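PDB 5YKR: probable aminotransferase from Pseudomonas aeruginosa, which is a class-III aminotransferase-family enzyme that carries pyridoxal phosphate bound covalently to a lysine. Local coordinates for residues S154-H167 against G218-V232. Residues are numbered along the deposited sequence; the frame is centred on the assembly and turned at random.
Sequences SGRDKVVVFNCNYH and GDVAAVLTEPFMTNV
The imidazole of His167 lies flat against Leu224: CG of the leucine stands 3.7 Å from the ring centroid, almost on the ring normal, a CH-pi contact over one face. Leu224 reaches it with CG anti to the backbone N (chi1 173°). At the ring's edge, in its plane, sit the backbone N of Glu226 and a water that hydrogen-bonds to NE2, accepts from Phe162 N and donates to Leu224 O. This water joins the strands where direct pairing has stopped. ND1 hydrogen-bonds Asp259 OD2; with both nitrogens engaged, the ring's rotation is probably restrained, and a flat group with a polar atom on each flank suits the place. Asn231 OD1 lies at the edge of the Tyr166 ring, near its plane; Tyr166 CB meets Asn231 CB at 3.5 Å, and the ring meets His322 of the second subunit. The Phe162 ring sets CE2 against Val223 CG1 (3.8 Å) and CD2 near Thr225 OG1 (3.3 Å). At the start of the strands, the guanidinium of Arg156 has Ser154 CB off-centre over one face. Arginine's length carries NH1 to Val220 O, an in-plane bond of 2.8 Å with an N-H...O angle of 165°. NH1 is also hydrogen-bonded to Asp253 O, its two N-H groups serving both carbonyls.

From there the strands run parallel, Val160 N donating to Ala222 O and Leu224 N to Val160 O. Lys158 NZ meets Asp219 OD2 at 3.1 Å from above the carboxylate plane, a salt bridge whose oxygen also pairs with Arg201. Beta-branched valines suit the extended backbone, and Val160, Val220 and Val223 pack against helix 208-215. On the other face, Val159 and small Ala222 meet helix 139-154. Strands 255-259 and 200-203 flank the pair in the mixed seven-stranded sheet of this fold type I aminotransferase.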
ATOM      1  N   SER A 154     -22.670   8.583  -4.237  1.00 11.16           N
ATOM      2  CA  SER A 154     -23.278   9.913  -4.387  1.00 11.95           C
ATOM      3  C   SER A 154     -23.593  10.239  -5.835  1.00 12.48           C
ATOM      4  O   SER A 154     -24.442  11.076  -6.105  1.00 15.53           O
ATOM      5  CB  SER A 154     -22.332  10.974  -3.846  1.00 11.22           C
ATOM      6  OG  SER A 154     -21.170  11.150  -4.675  1.00 11.70           O
ATOM      7  N   GLY A 155     -22.885   9.619  -6.774  1.00 11.98           N
ATOM      8  CA  GLY A 155     -22.984  10.035  -8.174  1.00 15.21           C
ATOM      9  C   GLY A 155     -22.349  11.354  -8.488  1.00 14.55           C
ATOM     10  O   GLY A 155     -22.554  11.868  -9.616  1.00 17.37           O
ATOM     11  N   ARG A 156     -21.562  11.895  -7.539  1.00 13.00           N
ATOM     12  CA  ARG A 156     -20.871  13.164  -7.701  1.00 14.64           C
ATOM     13  C   ARG A 156     -19.358  12.895  -7.829  1.00 13.46           C
ATOM     14  O   ARG A 156     -18.851  11.929  -7.261  1.00 14.32           O
ATOM     15  CB  ARG A 156     -21.119  14.012  -6.481  1.00 15.68           C
ATOM     16  CG  ARG A 156     -22.595  14.403  -6.332  1.00 16.88           C
ATOM     17  CD  ARG A 156     -22.745  15.080  -4.978  1.00 18.82           C
ATOM     18  NE  ARG A 156     -23.917  14.663  -4.308  1.00 23.57           N
ATOM     19  CZ  ARG A 156     -24.114  14.735  -2.991  1.00 26.60           C
ATOM     20  NH1 ARG A 156     -23.190  15.195  -2.152  1.00 27.57           N
ATOM     21  NH2 ARG A 156     -25.262  14.294  -2.498  1.00 32.89           N
ATOM     22  N   ASP A 157     -18.647  13.770  -8.565  1.00 12.96           N
ATOM     23  CA  ASP A 157     -17.240  13.518  -8.883  1.00 14.76           C
ATOM     24  C   ASP A 157     -16.183  14.304  -8.126  1.00 15.36           C
ATOM     25  O   ASP A 157     -15.046  13.927  -8.167  1.00 16.38           O
ATOM     26  CB  ASP A 157     -16.980  13.779 -10.384  1.00 17.92           C
ATOM     27  CG  ASP A 157     -17.505  12.666 -11.284  1.00 21.91           C
ATOM     28  OD1 ASP A 157     -17.672  11.502 -10.846  1.00 22.86           O
ATOM     29  OD2 ASP A 157     -17.782  13.005 -12.445  1.00 28.89           O
ATOM     30  N   LYS A 158     -16.544  15.371  -7.441  1.00 14.58           N
ATOM     31  CA  LYS A 158     -15.539  16.224  -6.818  1.00 14.74           C
ATOM     32  C   LYS A 158     -15.303  15.897  -5.353  1.00 13.72           C
ATOM     33  O   LYS A 158     -16.210  15.488  -4.661  1.00 13.77           O
ATOM     34  CB  LYS A 158     -15.821  17.723  -7.017  1.00 17.73           C
ATOM     35  CG  LYS A 158     -15.967  17.942  -8.504  1.00 21.39           C
ATOM     36  CD  LYS A 158     -15.664  19.278  -8.969  1.00 22.90           C
ATOM     37  CE  LYS A 158     -15.848  19.272 -10.467  1.00 24.84           C
ATOM     38  NZ  LYS A 158     -16.316  20.554 -10.657  1.00 28.23           N
ATOM     39  N   VAL A 159     -14.067  16.073  -4.924  1.00 12.33           N
ATOM     40  CA  VAL A 159     -13.701  15.982  -3.517  1.00 12.07           C
ATOM     41  C   VAL A 159     -13.240  17.379  -3.105  1.00 10.67           C
ATOM     42  O   VAL A 159     -12.486  18.025  -3.847  1.00 11.36           O
ATOM     43  CB  VAL A 159     -12.580  14.938  -3.253  1.00 13.32           C
ATOM     44  CG1 VAL A 159     -11.260  15.238  -3.951  1.00 16.90           C
ATOM     45  CG2 VAL A 159     -12.220  14.853  -1.803  1.00 13.38           C
ATOM     46  N   VAL A 160     -13.625  17.803  -1.908  1.00 10.16           N
ATOM     47  CA  VAL A 160     -13.052  18.991  -1.284  1.00  9.95           C
ATOM     48  C   VAL A 160     -11.879  18.553  -0.422  1.00  9.28           C
ATOM     49  O   VAL A 160     -12.011  17.679   0.458  1.00  9.61           O
ATOM     50  CB  VAL A 160     -14.095  19.760  -0.419  1.00 11.32           C
ATOM     51  CG1 VAL A 160     -13.403  20.774   0.505  1.00 12.09           C
ATOM     52  CG2 VAL A 160     -15.106  20.482  -1.356  1.00 12.34           C
ATOM     53  N   VAL A 161     -10.754  19.229  -0.642  1.00  9.22           N
ATOM     54  CA  VAL A 161      -9.609  19.162   0.230  1.00  9.63           C
ATOM     55  C   VAL A 161      -9.228  20.607   0.635  1.00 10.26           C
ATOM     56  O   VAL A 161      -9.710  21.590   0.053  1.00  9.94           O
ATOM     57  CB  VAL A 161      -8.422  18.408  -0.337  1.00 10.55           C
ATOM     58  CG1 VAL A 161      -8.793  16.962  -0.641  1.00 12.47           C
ATOM     59  CG2 VAL A 161      -7.880  19.099  -1.586  1.00 11.22           C
ATOM     60  N   PHE A 162      -8.357  20.710   1.641  1.00 10.59           N
ATOM     61  CA  PHE A 162      -7.905  22.003   2.156  1.00 10.19           C
ATOM     62  C   PHE A 162      -6.498  22.338   1.693  1.00 10.35           C
ATOM     63  O   PHE A 162      -5.639  21.465   1.517  1.00  9.99           O
ATOM     64  CB  PHE A 162      -8.045  22.036   3.690  1.00 11.20           C
ATOM     65  CG  PHE A 162      -9.487  21.922   4.136  1.00 12.10           C
ATOM     66  CD1 PHE A 162     -10.336  22.991   4.012  1.00 13.88           C
ATOM     67  CD2 PHE A 162     -10.011  20.757   4.586  1.00 16.72           C
ATOM     68  CE1 PHE A 162     -11.666  22.911   4.366  1.00 14.08           C
ATOM     69  CE2 PHE A 162     -11.342  20.654   4.918  1.00 16.52           C
ATOM     70  CZ  PHE A 162     -12.177  21.729   4.810  1.00 15.07           C
ATOM     71  N   ASN A 163      -6.236  23.630   1.514  1.00 10.33           N
ATOM     72  CA  ASN A 163      -4.935  24.045   1.006  1.00 10.28           C
ATOM     73  C   ASN A 163      -3.840  23.620   2.019  1.00 10.20           C
ATOM     74  O   ASN A 163      -4.003  23.808   3.242  1.00 11.53           O
ATOM     75  CB  ASN A 163      -4.934  25.569   0.760  1.00 10.38           C
ATOM     76  CG  ASN A 163      -3.750  26.042  -0.061  1.00 10.69           C
ATOM     77  OD1 ASN A 163      -3.213  25.327  -0.913  1.00 12.62           O
ATOM     78  ND2 ASN A 163      -3.253  27.263   0.287  1.00 11.58           N
ATOM     79  N   CYS A 164      -2.768  23.063   1.492  1.00  9.40           N
ATOM     80  CA  CYS A 164      -1.618  22.550   2.259  1.00 10.25           C
ATOM     81  C   CYS A 164      -1.954  21.354   3.139  1.00 10.40           C
ATOM     82  O   CYS A 164      -1.233  21.058   4.089  1.00 11.41           O
ATOM     83  CB  CYS A 164      -0.902  23.662   3.058  1.00 11.07           C
ATOM     84  SG  CYS A 164      -0.395  25.038   2.032  1.00 14.47           S
ATOM     85  N   ASN A 165      -2.951  20.580   2.692  1.00  9.98           N
ATOM     86  CA  ASN A 165      -3.233  19.268   3.234  1.00  9.90           C
ATOM     87  C   ASN A 165      -2.066  18.300   3.007  1.00  9.46           C
ATOM     88  O   ASN A 165      -1.206  18.512   2.134  1.00 10.14           O
ATOM     89  CB  ASN A 165      -4.465  18.656   2.545  1.00 10.03           C
ATOM     90  CG  ASN A 165      -4.214  18.237   1.101  1.00  9.70           C
ATOM     91  OD1 ASN A 165      -3.585  17.221   0.874  1.00  9.80           O
ATOM     92  ND2 ASN A 165      -4.688  19.037   0.123  1.00  9.64           N
ATOM     93  N   TYR A 166      -2.100  17.181   3.730  1.00  9.26           N
ATOM     94  CA  TYR A 166      -1.441  15.955   3.202  1.00  9.65           C
ATOM     95  C   TYR A 166      -2.272  14.770   3.607  1.00  9.31           C
ATOM     96  O   TYR A 166      -2.600  14.607   4.784  1.00 10.96           O
ATOM     97  CB  TYR A 166       0.017  15.753   3.657  1.00 10.86           C
ATOM     98  CG  TYR A 166       0.710  14.593   2.944  1.00 12.26           C
ATOM     99  CD1 TYR A 166       0.966  14.691   1.596  1.00 12.44           C
ATOM    100  CD2 TYR A 166       1.082  13.424   3.592  1.00 13.39           C
ATOM    101  CE1 TYR A 166       1.569  13.681   0.886  1.00 11.54           C
ATOM    102  CE2 TYR A 166       1.718  12.384   2.872  1.00 12.33           C
ATOM    103  CZ  TYR A 166       1.953  12.548   1.510  1.00 12.23           C
ATOM    104  OH  TYR A 166       2.576  11.550   0.749  1.00 12.74           O
ATOM    105  N   HIS A 167      -2.578  13.911   2.618  1.00  8.48           N
ATOM    106  CA  HIS A 167      -3.360  12.671   2.797  1.00  8.39           C
ATOM    107  C   HIS A 167      -2.686  11.453   2.154  1.00  8.68           C
ATOM    108  O   HIS A 167      -3.361  10.411   2.007  1.00  8.97           O
ATOM    109  CB  HIS A 167      -4.761  12.875   2.269  1.00  9.20           C
ATOM    110  CG  HIS A 167      -5.479  13.931   3.009  1.00  9.22           C
ATOM    111  ND1 HIS A 167      -5.912  13.769   4.308  1.00  9.45           N
ATOM    112  CD2 HIS A 167      -5.805  15.201   2.657  1.00 10.22           C
ATOM    113  CE1 HIS A 167      -6.454  14.914   4.741  1.00 10.99           C
ATOM    114  NE2 HIS A 167      -6.399  15.793   3.753  1.00 11.61           N
ATOM    115  N   GLY A 218     -23.195  21.330  -5.710  1.00 15.36           N
ATOM    116  CA  GLY A 218     -23.962  20.094  -5.821  1.00 16.93           C
ATOM    117  C   GLY A 218     -23.190  18.936  -6.396  1.00 16.95           C
ATOM    118  O   GLY A 218     -23.779  17.900  -6.661  1.00 21.48           O
ATOM    119  N   ASP A 219     -21.875  19.096  -6.592  1.00 14.11           N
ATOM    120  CA  ASP A 219     -21.048  18.102  -7.266  1.00 14.02           C
ATOM    121  C   ASP A 219     -19.947  17.534  -6.373  1.00 14.12           C
ATOM    122  O   ASP A 219     -19.012  16.892  -6.902  1.00 15.49           O
ATOM    123  CB  ASP A 219     -20.400  18.647  -8.552  1.00 13.35           C
ATOM    124  CG  ASP A 219     -19.543  19.862  -8.336  1.00 11.69           C
ATOM    125  OD1 ASP A 219     -19.303  20.297  -7.203  1.00 12.84           O
ATOM    126  OD2 ASP A 219     -19.095  20.409  -9.369  1.00 15.07           O
ATOM    127  N   VAL A 220     -20.077  17.713  -5.052  1.00 14.08           N
ATOM    128  CA  VAL A 220     -19.037  17.275  -4.107  1.00 13.19           C
ATOM    129  C   VAL A 220     -19.491  15.952  -3.444  1.00 14.11           C
ATOM    130  O   VAL A 220     -20.498  15.898  -2.753  1.00 17.06           O
ATOM    131  CB  VAL A 220     -18.752  18.332  -3.057  1.00 13.14           C
ATOM    132  CG1 VAL A 220     -17.735  17.797  -2.056  1.00 12.46           C
ATOM    133  CG2 VAL A 220     -18.212  19.608  -3.744  1.00 13.44           C
ATOM    134  N   ALA A 221     -18.714  14.905  -3.662  1.00 11.32           N
ATOM    135  CA  ALA A 221     -18.954  13.608  -3.058  1.00 12.50           C
ATOM    136  C   ALA A 221     -18.521  13.584  -1.582  1.00 11.48           C
ATOM    137  O   ALA A 221     -19.166  12.904  -0.744  1.00 14.84           O
ATOM    138  CB  ALA A 221     -18.221  12.539  -3.819  1.00 12.25           C
ATOM    139  N   ALA A 222     -17.432  14.249  -1.261  1.00 10.34           N
ATOM    140  CA  ALA A 222     -16.849  14.177   0.083  1.00 10.85           C
ATOM    141  C   ALA A 222     -15.977  15.400   0.379  1.00 10.41           C
ATOM    142  O   ALA A 222     -15.392  15.975  -0.551  1.00 10.84           O
ATOM    143  CB  ALA A 222     -16.028  12.917   0.236  1.00 12.17           C
ATOM    144  N   VAL A 223     -15.839  15.666   1.685  1.00 10.15           N
ATOM    145  CA  VAL A 223     -14.805  16.520   2.220  1.00 10.50           C
ATOM    146  C   VAL A 223     -13.809  15.591   2.909  1.00  9.83           C
ATOM    147  O   VAL A 223     -14.205  14.816   3.790  1.00 10.89           O
ATOM    148  CB  VAL A 223     -15.338  17.556   3.242  1.00 10.87           C
ATOM    149  CG1 VAL A 223     -14.200  18.306   3.891  1.00 11.94           C
ATOM    150  CG2 VAL A 223     -16.312  18.519   2.581  1.00 11.67           C
ATOM    151  N   LEU A 224     -12.544  15.693   2.553  1.00  9.17           N
ATOM    152  CA  LEU A 224     -11.456  14.907   3.156  1.00  9.07           C
ATOM    153  C   LEU A 224     -10.578  15.874   3.952  1.00  9.43           C
ATOM    154  O   LEU A 224     -10.072  16.882   3.373  1.00  9.73           O
ATOM    155  CB  LEU A 224     -10.592  14.209   2.090  1.00 10.10           C
ATOM    156  CG  LEU A 224      -9.322  13.485   2.533  1.00  9.92           C
ATOM    157  CD1 LEU A 224      -9.617  12.402   3.580  1.00 10.67           C
ATOM    158  CD2 LEU A 224      -8.637  12.878   1.362  1.00 10.87           C
ATOM    159  N   THR A 225     -10.372  15.605   5.243  1.00  9.52           N
ATOM    160  CA  THR A 225      -9.574  16.519   6.069  1.00  9.60           C
ATOM    161  C   THR A 225      -9.004  15.830   7.303  1.00  9.62           C
ATOM    162  O   THR A 225      -9.651  14.943   7.881  1.00  9.73           O
ATOM    163  CB  THR A 225     -10.390  17.743   6.507  1.00 11.07           C
ATOM    164  OG1 THR A 225      -9.536  18.733   7.129  1.00 11.63           O
ATOM    165  CG2 THR A 225     -11.560  17.384   7.428  1.00 11.83           C
ATOM    166  N   GLU A 226      -7.835  16.280   7.746  1.00  9.21           N
ATOM    167  CA  GLU A 226      -7.441  16.061   9.138  1.00  9.27           C
ATOM    168  C   GLU A 226      -8.353  16.927  10.009  1.00  9.98           C
ATOM    169  O   GLU A 226      -8.796  18.002   9.591  1.00 11.22           O
ATOM    170  CB  GLU A 226      -6.002  16.449   9.383  1.00 10.88           C
ATOM    171  CG  GLU A 226      -4.972  15.600   8.653  1.00  9.69           C
ATOM    172  CD  GLU A 226      -3.591  16.003   9.120  1.00  9.93           C
ATOM    173  OE1 GLU A 226      -3.027  17.009   8.555  1.00 10.50           O
ATOM    174  OE2 GLU A 226      -3.065  15.381  10.071  1.00 11.18           O
ATOM    175  N   PRO A 227      -8.603  16.510  11.254  1.00 10.73           N
ATOM    176  CA  PRO A 227      -9.380  17.387  12.151  1.00 11.35           C
ATOM    177  C   PRO A 227      -8.599  18.569  12.715  1.00 10.85           C
ATOM    178  O   PRO A 227      -9.179  19.502  13.278  1.00 13.00           O
ATOM    179  CB  PRO A 227      -9.839  16.410  13.242  1.00 11.10           C
ATOM    180  CG  PRO A 227      -8.742  15.391  13.316  1.00 11.62           C
ATOM    181  CD  PRO A 227      -8.213  15.240  11.917  1.00 10.91           C
ATOM    182  N   PHE A 228      -7.279  18.488  12.563  1.00 11.00           N
ATOM    183  CA  PHE A 228      -6.317  19.482  13.048  1.00 11.01           C
ATOM    184  C   PHE A 228      -5.158  19.276  12.083  1.00 11.15           C
ATOM    185  O   PHE A 228      -4.683  18.140  11.964  1.00 10.84           O
ATOM    186  CB  PHE A 228      -6.031  19.116  14.515  1.00 12.74           C
ATOM    187  CG  PHE A 228      -5.175  20.077  15.280  1.00 14.22           C
ATOM    188  CD1 PHE A 228      -3.857  20.314  14.965  1.00 19.46           C
ATOM    189  CD2 PHE A 228      -5.696  20.647  16.436  1.00 14.02           C
ATOM    190  CE1 PHE A 228      -3.099  21.186  15.729  1.00 22.32           C
ATOM    191  CE2 PHE A 228      -4.969  21.525  17.201  1.00 15.36           C
ATOM    192  CZ  PHE A 228      -3.665  21.776  16.845  1.00 20.23           C
ATOM    193  N   MET A 229      -4.807  20.292  11.278  1.00 12.24           N
ATOM    194  CA  MET A 229      -3.828  20.023  10.223  1.00 11.72           C
ATOM    195  C   MET A 229      -2.447  19.829  10.844  1.00 12.43           C
ATOM    196  O   MET A 229      -2.070  20.556  11.775  1.00 11.97           O
ATOM    197  CB  MET A 229      -3.802  21.129   9.163  1.00 11.55           C
ATOM    198  CG  MET A 229      -5.157  21.428   8.597  1.00 12.10           C
ATOM    199  SD  MET A 229      -5.157  22.691   7.276  1.00 12.67           S
ATOM    200  CE  MET A 229      -4.289  21.847   5.944  1.00 13.08           C
ATOM    201  N   THR A 230      -1.685  18.884  10.328  1.00 11.23           N
ATOM    202  CA  THR A 230      -0.368  18.546  10.874  1.00 11.39           C
ATOM    203  C   THR A 230       0.730  18.471   9.859  1.00 11.53           C
ATOM    204  O   THR A 230       1.872  18.197  10.210  1.00 13.45           O
ATOM    205  CB  THR A 230      -0.391  17.197  11.622  1.00 11.08           C
ATOM    206  OG1 THR A 230      -0.627  16.139  10.692  1.00 11.29           O
ATOM    207  CG2 THR A 230      -1.454  17.203  12.730  1.00 12.78           C
ATOM    208  N   ASN A 231       0.421  18.761   8.598  1.00 11.91           N
ATOM    209  CA  ASN A 231       1.381  18.566   7.521  1.00 12.84           C
ATOM    210  C   ASN A 231       1.807  19.858   6.826  1.00 14.80           C
ATOM    211  O   ASN A 231       2.263  19.830   5.683  1.00 16.57           O
ATOM    212  CB  ASN A 231       0.844  17.504   6.570  1.00 13.36           C
ATOM    213  CG  ASN A 231       0.809  16.110   7.183  1.00 13.61           C
ATOM    214  OD1 ASN A 231      -0.281  15.414   7.270  1.00 18.65           O
ATOM    215  ND2 ASN A 231       1.966  15.657   7.524  1.00 15.51           N
ATOM    216  N   VAL A 232       1.685  20.968   7.560  1.00 14.09           N
ATOM    217  CA  VAL A 232       2.210  22.275   7.130  1.00 14.78           C
ATOM    218  C   VAL A 232       2.576  23.060   8.378  1.00 15.37           C
ATOM    219  O   VAL A 232       2.129  24.196   8.600  1.00 17.83           O
ATOM    220  CB  VAL A 232       1.197  22.983   6.171  1.00 13.89           C
ATOM    221  CG1 VAL A 232      -0.144  23.273   6.862  1.00 14.79           C
ATOM    222  CG2 VAL A 232       1.821  24.199   5.552  1.00 15.51           C
TER
HETATM  223  O   HOH W   1      -7.758  18.225   3.220  1.00 12.10           O
HETATM  224  O   HOH W   2      -1.584  19.738   6.649  1.00 12.27           O
HETATM  225  O   HOH W   3       1.379  19.379   2.968  1.00 20.74           O
HETATM  226  O   HOH W   4      -3.783  17.952   6.164  1.00 12.87           O